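PDB 6WTE: B12-binding domain-containing protein from Kitasatospora setae, which binds cobalamin and a [4Fe-4S] cluster and, as the radical SAM methylase TsrM, probably transfers methyl groups by a non-radical route. Local coordinates for residues Ala228-Lys240 and Leu409-Ile421. Residues are numbered along the deposited sequence; the frame is centred on the assembly and turned at random.
Sequences AYRCSHCVEPDAK and LGLRLFPYTPMGI. With SF4 (iron/sulfur cluster), chain C; EDO (1,2-ethanediol), chain L.
L411, at the end of strand 404-412 of the radical SAM core, sets both its methyls against CB of H233 in the CX3CX2C cluster-binding loop of the radical SAM fold, L411 CD2 3.7 Å from H233 CB. This loop holds the [4Fe-4S] cluster: SG of C231 binds iron FE1 and SG of C234 binds FE4, C227 being the third cysteine. F414, which also lines the cobalamin pocket, takes CG1 of V235 obliquely at CB and the adjoining ring carbons. V235 CG1 gets there because it lies anti to its own carbonyl carbon (chi1 -60°). Y416 lays CB and ring carbon CD2 against D238, D238 OD2 being 3.2 Å from Y416 CB; the carboxylate and ring planes are 40° apart, the same OD2 is salt-bridged to K126, and the Y416 hydroxyl bonds to E460. A water accepts from D238 N and lies 2.8 Å from both Y416 O and C234 O. T417 N-caps helix 418-427, its OG1 accepting from G420 N at 3.0 Å, while its methyl CG2 packs on C234 O. The P418 ring sits on the loop backbone, P418 CG 3.6 Å from S232 CA, and crosses the R230 side chain at about a right angle. With R230 also salt-bridged to E349, an alanine here would probably leave E349 without its mate and P418 CG without the methylene it meets. M419 lays CG 3.5 Å from S232 OG before its chain bends away, and the two segments share a single direct hydrogen bond: M419 N donates to S232 O at 2.9 Å, the donor nitrogen tilted 20° from the carbonyl plane.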
loop_
_atom_site.group_PDB
_atom_site.type_symbol
_atom_site.label_atom_id
_atom_site.label_comp_id
_atom_site.label_asym_id
_atom_site.label_seq_id
_atom_site.Cartn_x
_atom_site.Cartn_y
_atom_site.Cartn_z
ATOM N N ALA A 228 15.040 -0.628 1.800
ATOM C CA ALA A 228 16.359 -0.463 1.202
ATOM C C ALA A 228 16.618 -1.394 0.026
ATOM O O ALA A 228 17.669 -1.271 -0.612
ATOM C CB ALA A 228 17.449 -0.659 2.261
ATOM N N TYR A 229 15.703 -2.308 -0.289
ATOM C CA TYR A 229 15.893 -3.165 -1.456
ATOM C C TYR A 229 15.393 -2.431 -2.706
ATOM O O TYR A 229 15.084 -1.237 -2.673
ATOM C CB TYR A 229 15.224 -4.520 -1.238
ATOM C CG TYR A 229 15.974 -5.404 -0.255
ATOM C CD1 TYR A 229 17.237 -5.049 0.203
ATOM C CD2 TYR A 229 15.422 -6.589 0.210
ATOM C CE1 TYR A 229 17.930 -5.849 1.098
ATOM C CE2 TYR A 229 16.103 -7.396 1.105
ATOM C CZ TYR A 229 17.355 -7.021 1.546
ATOM O OH TYR A 229 18.041 -7.818 2.433
ATOM N N ARG A 230 15.334 -3.123 -3.840
ATOM C CA ARG A 230 14.987 -2.453 -5.094
ATOM C C ARG A 230 14.295 -3.438 -6.032
ATOM O O ARG A 230 14.669 -3.595 -7.200
ATOM C CB ARG A 230 16.231 -1.839 -5.737
ATOM C CG ARG A 230 15.952 -0.799 -6.823
ATOM C CD ARG A 230 15.236 0.426 -6.273
ATOM N NE ARG A 230 16.055 1.190 -5.332
ATOM C CZ ARG A 230 16.855 2.194 -5.684
ATOM N NH1 ARG A 230 16.950 2.553 -6.955
ATOM N NH2 ARG A 230 17.560 2.837 -4.765
ATOM N N CYS A 231 13.276 -4.122 -5.522
ATOM C CA CYS A 231 12.587 -5.130 -6.314
ATOM C C CYS A 231 11.952 -4.494 -7.544
ATOM O O CYS A 231 11.371 -3.407 -7.474
ATOM C CB CYS A 231 11.536 -5.845 -5.463
ATOM S SG CYS A 231 12.260 -6.761 -4.075
ATOM N N SER A 232 12.064 -5.184 -8.680
ATOM C CA SER A 232 11.777 -4.527 -9.952
ATOM C C SER A 232 10.308 -4.151 -10.098
ATOM O O SER A 232 9.990 -3.232 -10.864
ATOM C CB SER A 232 12.215 -5.415 -11.120
ATOM O OG SER A 232 11.378 -6.548 -11.245
ATOM N N HIS A 233 9.415 -4.809 -9.363
ATOM C CA HIS A 233 7.981 -4.580 -9.482
ATOM C C HIS A 233 7.443 -3.561 -8.490
ATOM O O HIS A 233 6.254 -3.235 -8.546
ATOM C CB HIS A 233 7.231 -5.898 -9.265
ATOM C CG HIS A 233 7.269 -6.380 -7.846
ATOM N ND1 HIS A 233 8.447 -6.617 -7.171
ATOM C CD2 HIS A 233 6.273 -6.644 -6.965
ATOM C CE1 HIS A 233 8.176 -7.028 -5.945
ATOM N NE2 HIS A 233 6.864 -7.050 -5.793
ATOM N N CYS A 234 8.273 -3.053 -7.587
ATOM C CA CYS A 234 7.787 -2.478 -6.341
ATOM C C CYS A 234 7.941 -0.964 -6.316
ATOM O O CYS A 234 9.030 -0.442 -6.573
ATOM C CB CYS A 234 8.524 -3.083 -5.151
ATOM S SG CYS A 234 7.758 -2.597 -3.621
ATOM N N VAL A 235 6.857 -0.275 -5.944
ATOM C CA VAL A 235 6.847 1.185 -5.846
ATOM C C VAL A 235 7.391 1.715 -4.532
ATOM O O VAL A 235 7.600 2.928 -4.412
ATOM C CB VAL A 235 5.424 1.752 -5.985
ATOM C CG1 VAL A 235 4.822 1.379 -7.336
ATOM C CG2 VAL A 235 4.536 1.242 -4.839
ATOM N N GLU A 236 7.618 0.858 -3.537
ATOM C CA GLU A 236 7.792 1.365 -2.178
ATOM C C GLU A 236 9.160 1.986 -1.905
ATOM O O GLU A 236 9.222 2.974 -1.161
ATOM C CB GLU A 236 7.491 0.255 -1.157
ATOM C CG GLU A 236 6.077 -0.285 -1.330
ATOM C CD GLU A 236 5.560 -1.069 -0.151
ATOM O OE1 GLU A 236 6.045 -0.862 0.991
ATOM O OE2 GLU A 236 4.646 -1.894 -0.373
ATOM N N PRO A 237 10.276 1.465 -2.434
ATOM C CA PRO A 237 11.537 2.197 -2.229
ATOM C C PRO A 237 11.434 3.648 -2.674
ATOM O O PRO A 237 11.883 4.551 -1.961
ATOM C CB PRO A 237 12.547 1.395 -3.056
ATOM C CG PRO A 237 12.019 -0.002 -2.996
ATOM C CD PRO A 237 10.517 0.143 -3.049
ATOM N N ASP A 238 10.810 3.904 -3.817
ATOM C CA ASP A 238 10.682 5.287 -4.258
ATOM C C ASP A 238 9.603 6.027 -3.479
ATOM O O ASP A 238 9.820 7.155 -3.023
ATOM C CB ASP A 238 10.360 5.359 -5.740
ATOM C CG ASP A 238 9.974 6.756 -6.152
ATOM O OD1 ASP A 238 10.864 7.624 -6.130
ATOM O OD2 ASP A 238 8.784 6.992 -6.447
ATOM N N ALA A 239 8.425 5.420 -3.346
ATOM C CA ALA A 239 7.277 6.147 -2.817
ATOM C C ALA A 239 7.323 6.303 -1.301
ATOM O O ALA A 239 6.740 7.253 -0.767
ATOM C CB ALA A 239 5.983 5.450 -3.236
ATOM N N LYS A 240 7.981 5.391 -0.593
ATOM C CA LYS A 240 8.177 5.526 0.847
ATOM C C LYS A 240 9.547 6.081 1.204
ATOM O O LYS A 240 9.657 6.922 2.099
ATOM C CB LYS A 240 7.993 4.170 1.545
ATOM C CG LYS A 240 6.712 3.440 1.180
ATOM C CD LYS A 240 5.472 4.169 1.696
ATOM C CE LYS A 240 5.375 4.147 3.215
ATOM N NZ LYS A 240 3.980 4.427 3.677
ATOM N N LEU A 409 -1.564 -12.351 -10.774
ATOM C CA LEU A 409 -1.251 -12.436 -12.200
ATOM C C LEU A 409 -1.081 -11.046 -12.794
ATOM O O LEU A 409 -1.971 -10.197 -12.662
ATOM C CB LEU A 409 -2.352 -13.164 -12.978
ATOM C CG LEU A 409 -2.357 -14.686 -13.018
ATOM C CD1 LEU A 409 -3.664 -15.178 -13.621
ATOM C CD2 LEU A 409 -1.180 -15.161 -13.843
ATOM N N GLY A 410 0.031 -10.828 -13.485
ATOM C CA GLY A 410 0.260 -9.568 -14.164
ATOM C C GLY A 410 0.773 -8.487 -13.227
ATOM O O GLY A 410 0.691 -8.585 -12.003
ATOM N N LEU A 411 1.315 -7.423 -13.824
ATOM C CA LEU A 411 1.905 -6.333 -13.055
ATOM C C LEU A 411 1.428 -4.995 -13.594
ATOM O O LEU A 411 1.689 -4.667 -14.756
ATOM C CB LEU A 411 3.436 -6.390 -13.099
ATOM C CG LEU A 411 4.104 -5.239 -12.339
ATOM C CD1 LEU A 411 3.768 -5.328 -10.860
ATOM C CD2 LEU A 411 5.604 -5.216 -12.552
ATOM N N ARG A 412 0.764 -4.210 -12.748
ATOM C CA ARG A 412 0.550 -2.802 -13.071
ATOM C C ARG A 412 1.876 -2.058 -12.970
ATOM O O ARG A 412 2.569 -2.147 -11.949
ATOM C CB ARG A 412 -0.481 -2.176 -12.126
ATOM C CG ARG A 412 -1.926 -2.333 -12.567
ATOM C CD ARG A 412 -2.379 -1.185 -13.465
ATOM N NE ARG A 412 -2.378 0.090 -12.748
ATOM C CZ ARG A 412 -1.655 1.150 -13.090
ATOM N NH1 ARG A 412 -0.878 1.119 -14.168
ATOM N NH2 ARG A 412 -1.729 2.252 -12.360
ATOM N N LEU A 413 2.229 -1.327 -14.030
ATOM C CA LEU A 413 3.504 -0.626 -14.116
ATOM C C LEU A 413 3.393 0.794 -13.581
ATOM O O LEU A 413 2.420 1.494 -13.856
ATOM C CB LEU A 413 3.991 -0.582 -15.564
ATOM C CG LEU A 413 4.286 -1.954 -16.176
ATOM C CD1 LEU A 413 4.672 -1.805 -17.623
ATOM C CD2 LEU A 413 5.386 -2.645 -15.391
ATOM N N PHE A 414 4.415 1.220 -12.843
ATOM C CA PHE A 414 4.490 2.547 -12.258
ATOM C C PHE A 414 5.824 3.191 -12.609
ATOM O O PHE A 414 6.799 2.488 -12.899
ATOM C CB PHE A 414 4.300 2.476 -10.735
ATOM C CG PHE A 414 2.887 2.173 -10.334
ATOM C CD1 PHE A 414 2.430 0.862 -10.300
ATOM C CD2 PHE A 414 2.009 3.196 -10.018
ATOM C CE1 PHE A 414 1.122 0.577 -9.944
ATOM C CE2 PHE A 414 0.701 2.916 -9.660
ATOM C CZ PHE A 414 0.260 1.605 -9.625
ATOM N N PRO A 415 5.884 4.527 -12.632
ATOM C CA PRO A 415 7.058 5.198 -13.220
ATOM C C PRO A 415 8.354 4.955 -12.468
ATOM O O PRO A 415 9.416 4.884 -13.099
ATOM C CB PRO A 415 6.660 6.682 -13.199
ATOM C CG PRO A 415 5.563 6.774 -12.174
ATOM C CD PRO A 415 4.818 5.490 -12.291
ATOM N N TYR A 416 8.313 4.829 -11.146
ATOM C CA TYR A 416 9.553 4.704 -10.392
ATOM C C TYR A 416 9.707 3.289 -9.864
ATOM O O TYR A 416 9.946 3.071 -8.674
ATOM C CB TYR A 416 9.593 5.743 -9.276
ATOM C CG TYR A 416 9.378 7.117 -9.845
ATOM C CD1 TYR A 416 10.336 7.692 -10.666
ATOM C CD2 TYR A 416 8.198 7.816 -9.613
ATOM C CE1 TYR A 416 10.147 8.942 -11.223
ATOM C CE2 TYR A 416 7.994 9.080 -10.166
ATOM C CZ TYR A 416 8.975 9.630 -10.974
ATOM O OH TYR A 416 8.803 10.871 -11.533
ATOM N N THR A 417 9.544 2.329 -10.757
ATOM C CA THR A 417 9.899 0.949 -10.510
ATOM C C THR A 417 10.900 0.520 -11.569
ATOM O O THR A 417 10.858 1.015 -12.699
ATOM C CB THR A 417 8.682 0.020 -10.554
ATOM O OG1 THR A 417 8.148 -0.015 -11.885
ATOM C CG2 THR A 417 7.605 0.496 -9.585
ATOM N N PRO A 418 11.838 -0.360 -11.229
ATOM C CA PRO A 418 12.780 -0.829 -12.251
ATOM C C PRO A 418 12.082 -1.386 -13.483
ATOM O O PRO A 418 12.550 -1.151 -14.607
ATOM C CB PRO A 418 13.594 -1.891 -11.499
ATOM C CG PRO A 418 13.556 -1.429 -10.066
ATOM C CD PRO A 418 12.182 -0.854 -9.879
ATOM N N MET A 419 10.948 -2.075 -13.304
ATOM C CA MET A 419 10.189 -2.589 -14.443
ATOM C C MET A 419 9.672 -1.454 -15.316
ATOM O O MET A 419 9.840 -1.473 -16.539
ATOM C CB MET A 419 9.022 -3.458 -13.967
ATOM C CG MET A 419 9.395 -4.896 -13.634
ATOM S SD MET A 419 9.780 -5.843 -15.118
ATOM C CE MET A 419 8.143 -6.132 -15.794
ATOM N N GLY A 420 9.016 -0.464 -14.706
ATOM C CA GLY A 420 8.508 0.648 -15.494
ATOM C C GLY A 420 9.612 1.397 -16.218
ATOM O O GLY A 420 9.467 1.760 -17.386
ATOM N N ILE A 421 10.731 1.634 -15.528
ATOM C CA ILE A 421 11.864 2.332 -16.131
ATOM C C ILE A 421 12.432 1.521 -17.290
ATOM O O ILE A 421 12.664 2.043 -18.386
ATOM C CB ILE A 421 12.936 2.612 -15.060
ATOM C CG1 ILE A 421 12.407 3.604 -14.019
ATOM C CG2 ILE A 421 14.230 3.078 -15.697
ATOM C CD1 ILE A 421 13.267 3.697 -12.767
HETATM FE FE1 SF4 C . 11.090 -5.732 -2.410
HETATM FE FE2 SF4 C . 11.132 -3.751 -0.507
HETATM FE FE3 SF4 C . 9.282 -5.724 -0.324
HETATM FE FE4 SF4 C . 9.085 -3.885 -2.294
HETATM S S1 SF4 C . 8.901 -3.489 -0.060
HETATM S S2 SF4 C . 8.839 -6.136 -2.513
HETATM S S3 SF4 C . 11.282 -3.476 -2.763
HETATM S S4 SF4 C . 11.552 -5.981 -0.200
HETATM C C1 EDO L . 16.883 3.268 -10.644
HETATM O O1 EDO L . 17.357 3.182 -11.993
HETATM C C2 EDO L . 15.925 2.116 -10.381
HETATM O O2 EDO L . 16.430 1.341 -9.288
HETATM O O HOH W 1 5.486 -1.561 -11.429
HETATM O O HOH W 2 10.366 1.923 -6.127
#